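Local coordinates for protein PT26-6P (Thermococcus sp., PDB 2WB7) that is of unknown function but is encoded by a mobile extrachromosomal element of a euryarchaeon and combines two domains classed as immunoglobulin-like with a helical one, at residues Asp427-Leu432 with Tyr490-Ala495; Glu442-Tyr447 with Lys497-Asp502. All coordinates share one frame; numbering follows the deposited sequence.

Interaction 1: Asp427-Leu432 with Tyr490-Ala495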
ATOM      1  N   ASP A 427     -12.428 -27.502 -25.541  1.00 46.66           N
ATOM      2  CA  ASP A 427     -11.450 -27.769 -26.591  1.00 48.56           C
ATOM      3  C   ASP A 427     -10.324 -26.750 -26.588  1.00 49.03           C
ATOM      4  O   ASP A 427      -9.184 -27.092 -26.903  1.00 49.83           O
ATOM      5  CB  ASP A 427     -12.099 -27.792 -27.980  1.00 49.25           C
ATOM      6  CG  ASP A 427     -12.970 -29.022 -28.201  1.00 52.11           C
ATOM      7  OD1 ASP A 427     -12.832 -29.997 -27.416  1.00 55.16           O
ATOM      8  OD2 ASP A 427     -13.794 -29.013 -29.149  1.00 55.02           O
ATOM      9  N   GLU A 428     -10.632 -25.497 -26.259  1.00 49.26           N
ATOM     10  CA  GLU A 428      -9.630 -24.443 -26.325  1.00 49.51           C
ATOM     11  C   GLU A 428      -8.814 -24.387 -25.064  1.00 48.93           C
ATOM     12  O   GLU A 428      -7.640 -24.016 -25.090  1.00 48.90           O
ATOM     13  CB  GLU A 428     -10.282 -23.099 -26.594  1.00 49.93           C
ATOM     14  CG  GLU A 428     -10.892 -23.037 -27.988  1.00 54.07           C
ATOM     15  CD  GLU A 428     -11.681 -21.763 -28.228  1.00 58.55           C
ATOM     16  OE1 GLU A 428     -12.763 -21.834 -28.867  1.00 60.36           O
ATOM     17  OE2 GLU A 428     -11.221 -20.693 -27.758  1.00 60.18           O
ATOM     18  N   ALA A 429      -9.443 -24.756 -23.956  1.00 48.39           N
ATOM     19  CA  ALA A 429      -8.733 -24.890 -22.706  1.00 47.90           C
ATOM     20  C   ALA A 429      -7.685 -25.978 -22.887  1.00 47.82           C
ATOM     21  O   ALA A 429      -6.585 -25.887 -22.333  1.00 47.71           O
ATOM     22  CB  ALA A 429      -9.692 -25.243 -21.578  1.00 47.70           C
ATOM     23  N   GLU A 430      -8.039 -26.995 -23.679  1.00 47.76           N
ATOM     24  CA  GLU A 430      -7.157 -28.131 -23.950  1.00 47.62           C
ATOM     25  C   GLU A 430      -5.953 -27.677 -24.751  1.00 47.17           C
ATOM     26  O   GLU A 430      -4.893 -28.275 -24.671  1.00 47.31           O
ATOM     27  CB  GLU A 430      -7.885 -29.233 -24.721  1.00 47.73           C
ATOM     28  CG  GLU A 430      -9.020 -29.923 -23.968  1.00 49.88           C
ATOM     29  CD  GLU A 430      -8.540 -30.974 -22.961  1.00 53.71           C
ATOM     30  OE1 GLU A 430      -7.352 -30.951 -22.570  1.00 55.25           O
ATOM     31  OE2 GLU A 430      -9.362 -31.823 -22.541  1.00 55.49           O
ATOM     32  N   GLN A 431      -6.119 -26.618 -25.532  1.00 46.67           N
ATOM     33  CA  GLN A 431      -5.018 -26.098 -26.331  1.00 46.11           C
ATOM     34  C   GLN A 431      -4.047 -25.336 -25.456  1.00 44.91           C
ATOM     35  O   GLN A 431      -2.834 -25.366 -25.667  1.00 45.14           O
ATOM     36  CB  GLN A 431      -5.542 -25.210 -27.449  1.00 46.44           C
ATOM     37  CG  GLN A 431      -6.004 -26.023 -28.648  1.00 50.20           C
ATOM     38  CD  GLN A 431      -6.792 -25.211 -29.676  1.00 55.26           C
ATOM     39  OE1 GLN A 431      -7.180 -25.737 -30.728  1.00 57.31           O
ATOM     40  NE2 GLN A 431      -7.027 -23.928 -29.382  1.00 56.58           N
ATOM     41  N   LEU A 432      -4.590 -24.652 -24.464  1.00 43.61           N
ATOM     42  CA  LEU A 432      -3.770 -23.948 -23.510  1.00 42.30           C
ATOM     43  C   LEU A 432      -3.003 -24.937 -22.662  1.00 41.79           C
ATOM     44  O   LEU A 432      -1.832 -24.722 -22.387  1.00 41.75           O
ATOM     45  CB  LEU A 432      -4.633 -23.090 -22.601  1.00 41.99           C
ATOM     46  CG  LEU A 432      -5.166 -21.800 -23.199  1.00 40.95           C
ATOM     47  CD1 LEU A 432      -5.983 -21.106 -22.122  1.00 40.16           C
ATOM     48  CD2 LEU A 432      -4.056 -20.897 -23.719  1.00 38.25           C
ATOM     49  N   TYR A 490     -12.217 -17.397 -16.000  1.00 29.95           N
ATOM     50  CA  TYR A 490     -11.110 -16.791 -15.271  1.00 29.87           C
ATOM     51  C   TYR A 490      -9.853 -17.609 -15.510  1.00 29.97           C
ATOM     52  O   TYR A 490      -8.821 -17.060 -15.892  1.00 29.76           O
ATOM     53  CB  TYR A 490     -11.399 -16.723 -13.765  1.00 29.69           C
ATOM     54  CG  TYR A 490     -12.316 -15.597 -13.331  1.00 28.93           C
ATOM     55  CD1 TYR A 490     -12.071 -14.286 -13.714  1.00 28.80           C
ATOM     56  CD2 TYR A 490     -13.424 -15.847 -12.519  1.00 29.55           C
ATOM     57  CE1 TYR A 490     -12.914 -13.235 -13.311  1.00 27.28           C
ATOM     58  CE2 TYR A 490     -14.263 -14.811 -12.098  1.00 29.59           C
ATOM     59  CZ  TYR A 490     -13.998 -13.509 -12.503  1.00 28.52           C
ATOM     60  OH  TYR A 490     -14.831 -12.500 -12.091  1.00 27.23           O
ATOM     61  N   TYR A 491      -9.953 -18.921 -15.277  1.00 30.24           N
ATOM     62  CA  TYR A 491      -8.811 -19.837 -15.416  1.00 30.17           C
ATOM     63  C   TYR A 491      -8.134 -19.697 -16.762  1.00 30.20           C
ATOM     64  O   TYR A 491      -6.907 -19.733 -16.873  1.00 30.58           O
ATOM     65  CB  TYR A 491      -9.231 -21.290 -15.193  1.00 30.04           C
ATOM     66  CG  TYR A 491      -9.150 -21.707 -13.743  1.00 29.80           C
ATOM     67  CD1 TYR A 491     -10.209 -22.331 -13.130  1.00 28.97           C
ATOM     68  CD2 TYR A 491      -8.009 -21.447 -12.985  1.00 30.61           C
ATOM     69  CE1 TYR A 491     -10.149 -22.707 -11.821  1.00 29.99           C
ATOM     70  CE2 TYR A 491      -7.934 -21.815 -11.668  1.00 30.28           C
ATOM     71  CZ  TYR A 491      -9.013 -22.450 -11.091  1.00 31.20           C
ATOM     72  OH  TYR A 491      -8.972 -22.818  -9.771  1.00 32.63           O
ATOM     73  N   VAL A 492      -8.949 -19.493 -17.783  1.00 30.07           N
ATOM     74  CA  VAL A 492      -8.448 -19.367 -19.132  1.00 29.99           C
ATOM     75  C   VAL A 492      -7.704 -18.050 -19.300  1.00 30.58           C
ATOM     76  O   VAL A 492      -6.610 -18.007 -19.902  1.00 30.94           O
ATOM     77  CB  VAL A 492      -9.586 -19.440 -20.144  1.00 30.22           C
ATOM     78  CG1 VAL A 492      -9.193 -18.697 -21.412  1.00 29.61           C
ATOM     79  CG2 VAL A 492      -9.972 -20.920 -20.416  1.00 30.09           C
ATOM     80  N   ASN A 493      -8.287 -16.968 -18.778  1.00 30.35           N
ATOM     81  CA  ASN A 493      -7.555 -15.718 -18.670  1.00 29.99           C
ATOM     82  C   ASN A 493      -6.229 -15.928 -17.936  1.00 29.92           C
ATOM     83  O   ASN A 493      -5.181 -15.463 -18.387  1.00 29.37           O
ATOM     84  CB  ASN A 493      -8.393 -14.656 -17.967  1.00 29.77           C
ATOM     85  CG  ASN A 493      -9.375 -13.973 -18.905  1.00 30.41           C
ATOM     86  OD1 ASN A 493      -9.040 -12.994 -19.575  1.00 31.46           O
ATOM     87  ND2 ASN A 493     -10.594 -14.481 -18.952  1.00 29.62           N
ATOM     88  N   ALA A 494      -6.277 -16.652 -16.821  1.00 30.08           N
ATOM     89  CA  ALA A 494      -5.083 -16.861 -16.008  1.00 30.82           C
ATOM     90  C   ALA A 494      -3.969 -17.604 -16.787  1.00 31.42           C
ATOM     91  O   ALA A 494      -2.809 -17.140 -16.865  1.00 31.25           O
ATOM     92  CB  ALA A 494      -5.431 -17.590 -14.723  1.00 30.26           C
ATOM     93  N   ALA A 495      -4.326 -18.744 -17.375  1.00 31.43           N
ATOM     94  CA  ALA A 495      -3.364 -19.500 -18.158  1.00 31.41           C
ATOM     95  C   ALA A 495      -2.741 -18.638 -19.249  1.00 31.32           C
ATOM     96  O   ALA A 495      -1.536 -18.632 -19.429  1.00 30.91           O
ATOM     97  CB  ALA A 495      -4.025 -20.728 -18.750  1.00 31.57           C
TER

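Interaction 2: Glu442-Tyr447 with Lys497-Asp502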
ATOM      1  N   GLU A 442       4.448 -24.340 -15.090  1.00 47.02           N
ATOM      2  CA  GLU A 442       3.659 -25.059 -14.100  1.00 48.58           C
ATOM      3  C   GLU A 442       2.317 -24.382 -13.845  1.00 48.35           C
ATOM      4  O   GLU A 442       1.284 -25.058 -13.793  1.00 48.76           O
ATOM      5  CB  GLU A 442       4.424 -25.243 -12.787  1.00 49.22           C
ATOM      6  CG  GLU A 442       5.936 -25.530 -12.970  1.00 54.27           C
ATOM      7  CD  GLU A 442       6.282 -27.018 -13.222  1.00 59.79           C
ATOM      8  OE1 GLU A 442       6.047 -27.852 -12.305  1.00 61.19           O
ATOM      9  OE2 GLU A 442       6.824 -27.339 -14.325  1.00 61.70           O
ATOM     10  N   ASN A 443       2.320 -23.057 -13.699  1.00 47.95           N
ATOM     11  CA  ASN A 443       1.093 -22.340 -13.327  1.00 47.37           C
ATOM     12  C   ASN A 443       0.047 -22.381 -14.429  1.00 46.76           C
ATOM     13  O   ASN A 443      -1.120 -22.680 -14.175  1.00 46.53           O
ATOM     14  CB  ASN A 443       1.375 -20.886 -12.964  1.00 47.65           C
ATOM     15  CG  ASN A 443       2.556 -20.737 -12.041  1.00 48.69           C
ATOM     16  OD1 ASN A 443       2.394 -20.466 -10.855  1.00 48.87           O
ATOM     17  ND2 ASN A 443       3.762 -20.923 -12.582  1.00 49.95           N
ATOM     18  N   ALA A 444       0.469 -22.072 -15.651  1.00 45.92           N
ATOM     19  CA  ALA A 444      -0.432 -22.141 -16.782  1.00 45.25           C
ATOM     20  C   ALA A 444      -1.044 -23.538 -16.827  1.00 45.13           C
ATOM     21  O   ALA A 444      -2.242 -23.691 -16.983  1.00 45.35           O
ATOM     22  CB  ALA A 444       0.298 -21.818 -18.066  1.00 45.00           C
ATOM     23  N   ILE A 445      -0.220 -24.564 -16.666  1.00 44.99           N
ATOM     24  CA  ILE A 445      -0.728 -25.929 -16.591  1.00 44.70           C
ATOM     25  C   ILE A 445      -1.862 -26.072 -15.570  1.00 44.40           C
ATOM     26  O   ILE A 445      -2.943 -26.595 -15.880  1.00 44.50           O
ATOM     27  CB  ILE A 445       0.400 -26.933 -16.276  1.00 44.81           C
ATOM     28  CG1 ILE A 445       1.375 -26.985 -17.455  1.00 46.13           C
ATOM     29  CG2 ILE A 445      -0.165 -28.313 -15.987  1.00 43.46           C
ATOM     30  CD1 ILE A 445       2.620 -27.785 -17.179  1.00 46.83           C
ATOM     31  N   GLU A 446      -1.623 -25.615 -14.353  1.00 43.37           N
ATOM     32  CA  GLU A 446      -2.638 -25.726 -13.341  1.00 42.92           C
ATOM     33  C   GLU A 446      -3.891 -24.934 -13.684  1.00 41.66           C
ATOM     34  O   GLU A 446      -5.003 -25.383 -13.427  1.00 41.33           O
ATOM     35  CB  GLU A 446      -2.088 -25.269 -12.013  1.00 43.47           C
ATOM     36  CG  GLU A 446      -0.976 -26.152 -11.502  1.00 47.85           C
ATOM     37  CD  GLU A 446      -0.939 -26.145  -9.993  1.00 53.36           C
ATOM     38  OE1 GLU A 446       0.154 -26.383  -9.414  1.00 55.25           O
ATOM     39  OE2 GLU A 446      -2.020 -25.878  -9.400  1.00 55.03           O
ATOM     40  N   TYR A 447      -3.711 -23.755 -14.268  1.00 40.46           N
ATOM     41  CA  TYR A 447      -4.841 -22.907 -14.611  1.00 39.23           C
ATOM     42  C   TYR A 447      -5.660 -23.543 -15.719  1.00 38.82           C
ATOM     43  O   TYR A 447      -6.881 -23.739 -15.574  1.00 38.49           O
ATOM     44  CB  TYR A 447      -4.386 -21.511 -15.038  1.00 39.04           C
ATOM     45  CG  TYR A 447      -3.617 -20.783 -13.964  1.00 38.50           C
ATOM     46  CD1 TYR A 447      -2.720 -19.770 -14.286  1.00 38.54           C
ATOM     47  CD2 TYR A 447      -3.747 -21.141 -12.629  1.00 37.71           C
ATOM     48  CE1 TYR A 447      -2.007 -19.113 -13.305  1.00 36.93           C
ATOM     49  CE2 TYR A 447      -3.033 -20.495 -11.647  1.00 36.55           C
ATOM     50  CZ  TYR A 447      -2.166 -19.483 -11.995  1.00 36.54           C
ATOM     51  OH  TYR A 447      -1.454 -18.834 -11.027  1.00 38.09           O
ATOM     52  N   LYS A 497      -2.414 -15.390 -19.450  1.00 33.86           N
ATOM     53  CA  LYS A 497      -1.512 -14.418 -18.865  1.00 33.71           C
ATOM     54  C   LYS A 497      -0.230 -15.073 -18.375  1.00 34.17           C
ATOM     55  O   LYS A 497       0.860 -14.575 -18.641  1.00 33.95           O
ATOM     56  CB  LYS A 497      -2.211 -13.679 -17.732  1.00 33.83           C
ATOM     57  CG  LYS A 497      -3.098 -12.565 -18.244  1.00 33.34           C
ATOM     58  CD  LYS A 497      -4.240 -12.247 -17.329  1.00 31.66           C
ATOM     59  CE  LYS A 497      -5.094 -11.162 -17.966  1.00 32.39           C
ATOM     60  NZ  LYS A 497      -6.136 -10.666 -17.031  1.00 32.92           N
ATOM     61  N   ALA A 498      -0.354 -16.190 -17.663  1.00 34.66           N
ATOM     62  CA  ALA A 498       0.824 -16.913 -17.190  1.00 35.27           C
ATOM     63  C   ALA A 498       1.768 -17.212 -18.355  1.00 35.96           C
ATOM     64  O   ALA A 498       2.941 -16.861 -18.318  1.00 36.62           O
ATOM     65  CB  ALA A 498       0.428 -18.178 -16.483  1.00 34.95           C
ATOM     66  N   LEU A 499       1.248 -17.829 -19.407  1.00 36.62           N
ATOM     67  CA  LEU A 499       2.041 -18.135 -20.597  1.00 37.23           C
ATOM     68  C   LEU A 499       2.722 -16.958 -21.292  1.00 37.88           C
ATOM     69  O   LEU A 499       3.683 -17.167 -22.017  1.00 38.18           O
ATOM     70  CB  LEU A 499       1.177 -18.842 -21.634  1.00 37.27           C
ATOM     71  CG  LEU A 499       0.795 -20.282 -21.333  1.00 37.35           C
ATOM     72  CD1 LEU A 499      -0.217 -20.739 -22.378  1.00 36.71           C
ATOM     73  CD2 LEU A 499       2.051 -21.173 -21.307  1.00 36.70           C
ATOM     74  N   ASN A 500       2.228 -15.735 -21.120  1.00 38.55           N
ATOM     75  CA  ASN A 500       2.810 -14.605 -21.850  1.00 39.18           C
ATOM     76  C   ASN A 500       3.474 -13.531 -21.024  1.00 39.60           C
ATOM     77  O   ASN A 500       3.596 -12.395 -21.479  1.00 39.79           O
ATOM     78  CB  ASN A 500       1.790 -13.947 -22.760  1.00 39.28           C
ATOM     79  CG  ASN A 500       1.264 -14.893 -23.787  1.00 40.34           C
ATOM     80  OD1 ASN A 500       0.565 -15.845 -23.446  1.00 40.64           O
ATOM     81  ND2 ASN A 500       1.612 -14.661 -25.058  1.00 40.17           N
ATOM     82  N   GLY A 501       3.911 -13.880 -19.822  1.00 39.88           N
ATOM     83  CA  GLY A 501       4.748 -12.972 -19.061  1.00 40.45           C
ATOM     84  C   GLY A 501       4.035 -12.053 -18.091  1.00 40.95           C
ATOM     85  O   GLY A 501       4.582 -11.026 -17.694  1.00 41.57           O
ATOM     86  N   ASP A 502       2.825 -12.410 -17.687  1.00 41.07           N
ATOM     87  CA  ASP A 502       2.168 -11.665 -16.636  1.00 41.41           C
ATOM     88  C   ASP A 502       1.611 -12.604 -15.600  1.00 41.57           C
ATOM     89  O   ASP A 502       0.405 -12.774 -15.488  1.00 41.82           O
ATOM     90  CB  ASP A 502       1.052 -10.803 -17.204  1.00 41.75           C
ATOM     91  CG  ASP A 502       0.536  -9.797 -16.203  1.00 41.90           C
ATOM     92  OD1 ASP A 502       0.947  -9.886 -15.028  1.00 42.37           O
ATOM     93  OD2 ASP A 502      -0.286  -8.928 -16.592  1.00 42.65           O
TER

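Interaction 1: Asp427-Leu432 with Tyr490-Ala495
Leu432 meets Val492 and Ala495 through one methyl group, which two torsions carry across the gap. At chi1 (-76°) the branch carbon CG lies beside the backbone N and opposite the carbonyl carbon, while the extended second torsion sets CD1 anti to CA, where it projects from the helix. Val492 answers with CG1 opposite its own backbone N (chi1 154°), leaving CG2 to face Ala429.

From this placement CD1 of Leu432 settles between successive turns of the partner helix. It lies 3.9 Å from CB of Ala495 on one turn, and on the preceding turn CD1 approaches Val492 CG1 at 4.1 Å. The same Leu432 CD1 rests 3.9 Å from Val492 O, so part of the backbone surface contributes to its seat. A looser contact, Ala429 CB with Val492 CG2 at 4.5 Å, extends the seam one turn back along 427-432.

The joint is therefore apolar, methyl groups packing on one another and, at Leu432 CD1, against a backbone carbonyl. Its modest buried area of 145 Å² goes with the axes of the two short segments, 10.5 Å apart at closest approach. Helix 442-465 lies alongside both partners: its Ile452 touches Ala429, and its Tyr447 touches Ala494. On the side of 490-495 turned from 427-432, Tyr490 forms an edge-to-face pair with Tyr516 of helix 503-523.

Contact residues spaced by three on each helix, with segment directions only 27° apart, make this the side-by-side packing of two helices running the same way, as found in helical bundles; here it joins helices 408-438 and 471-499 of the helical domain.

Interaction 2: Glu442-Tyr447 with Lys497-Asp502
The aromatic ring of Tyr447 meets Ala498 obliquely: the CB methyl of Ala498 approaches neither squarely over the face nor in line with the edge. Tyr447 CE1 is the ring atom nearest to Ala498 CB, at 4.1 Å, so the touch falls on one flank of the ring. One face of the Tyr447 ring carries Asn443 O, which stands above it and is displaced toward the rim. That carbonyl, one turn earlier in the same helix, also receives the backbone N of Tyr447.

Around this ring the helices come close because the residues between them are small. CA of Ala444 lies 5.4 Å from CA of Ala498, and the methyl carbons Ala444 CB and Ala498 CB are 4.0 Å apart. Leu499 adds a second apolar partner: with its CG beside the backbone N (chi1 -72°), its branch swings back to Ala444, bringing Leu499 CG within 3.6 Å of Ala444 CB and CD2 alongside.

Just past this contact the chain turns out of helix 471-499 through a Schellman motif. Lys497 O accepts both Asn500 N and Asp502 N, which arrive from opposite faces of its plane; a weak bond from Gly501 N to Ala498 O accompanies the pair. Gly501 takes the positive phi the turn requires, and Asp502 then serves as N-cap of helix 503-523, its OD1 bonded to Gln505 N.

Neighbouring elements close in on several sides. Ala436 of helix 408-438 touches Ala444, while Lys507 and Ala510 of helix 503-523 touch Tyr447. Lys497 forms a salt bridge with Asp509 of helix 503-523 and packs on Asp352 of strand 350-364, so the end of helix 471-499 is where the helical domain meets the neighbouring beta-sheet.

Overall arrangement
Interactions 1 and 2 show how one helix can serve two partners in succession: 471-499 meets 408-438 in the first and 442-465, the next helix along the chain, in the second. Their centres lie 9 Å apart, and Tyr447 bridges them by packing on Tyr491 and Ala495. Both are partly buried and apolar, with nearly equal buried area. They differ in reach: interaction 1 bridges more widely spaced helices with Leu432 and Val492, whereas in interaction 2 two alanines let the backbones come closer, with Leu499 filling in beside them and a tyrosine ring at one flank. Interaction 2 also lies at helix ends, where capping bonds and nearby charges join the packing, and closer to the centre of the chain.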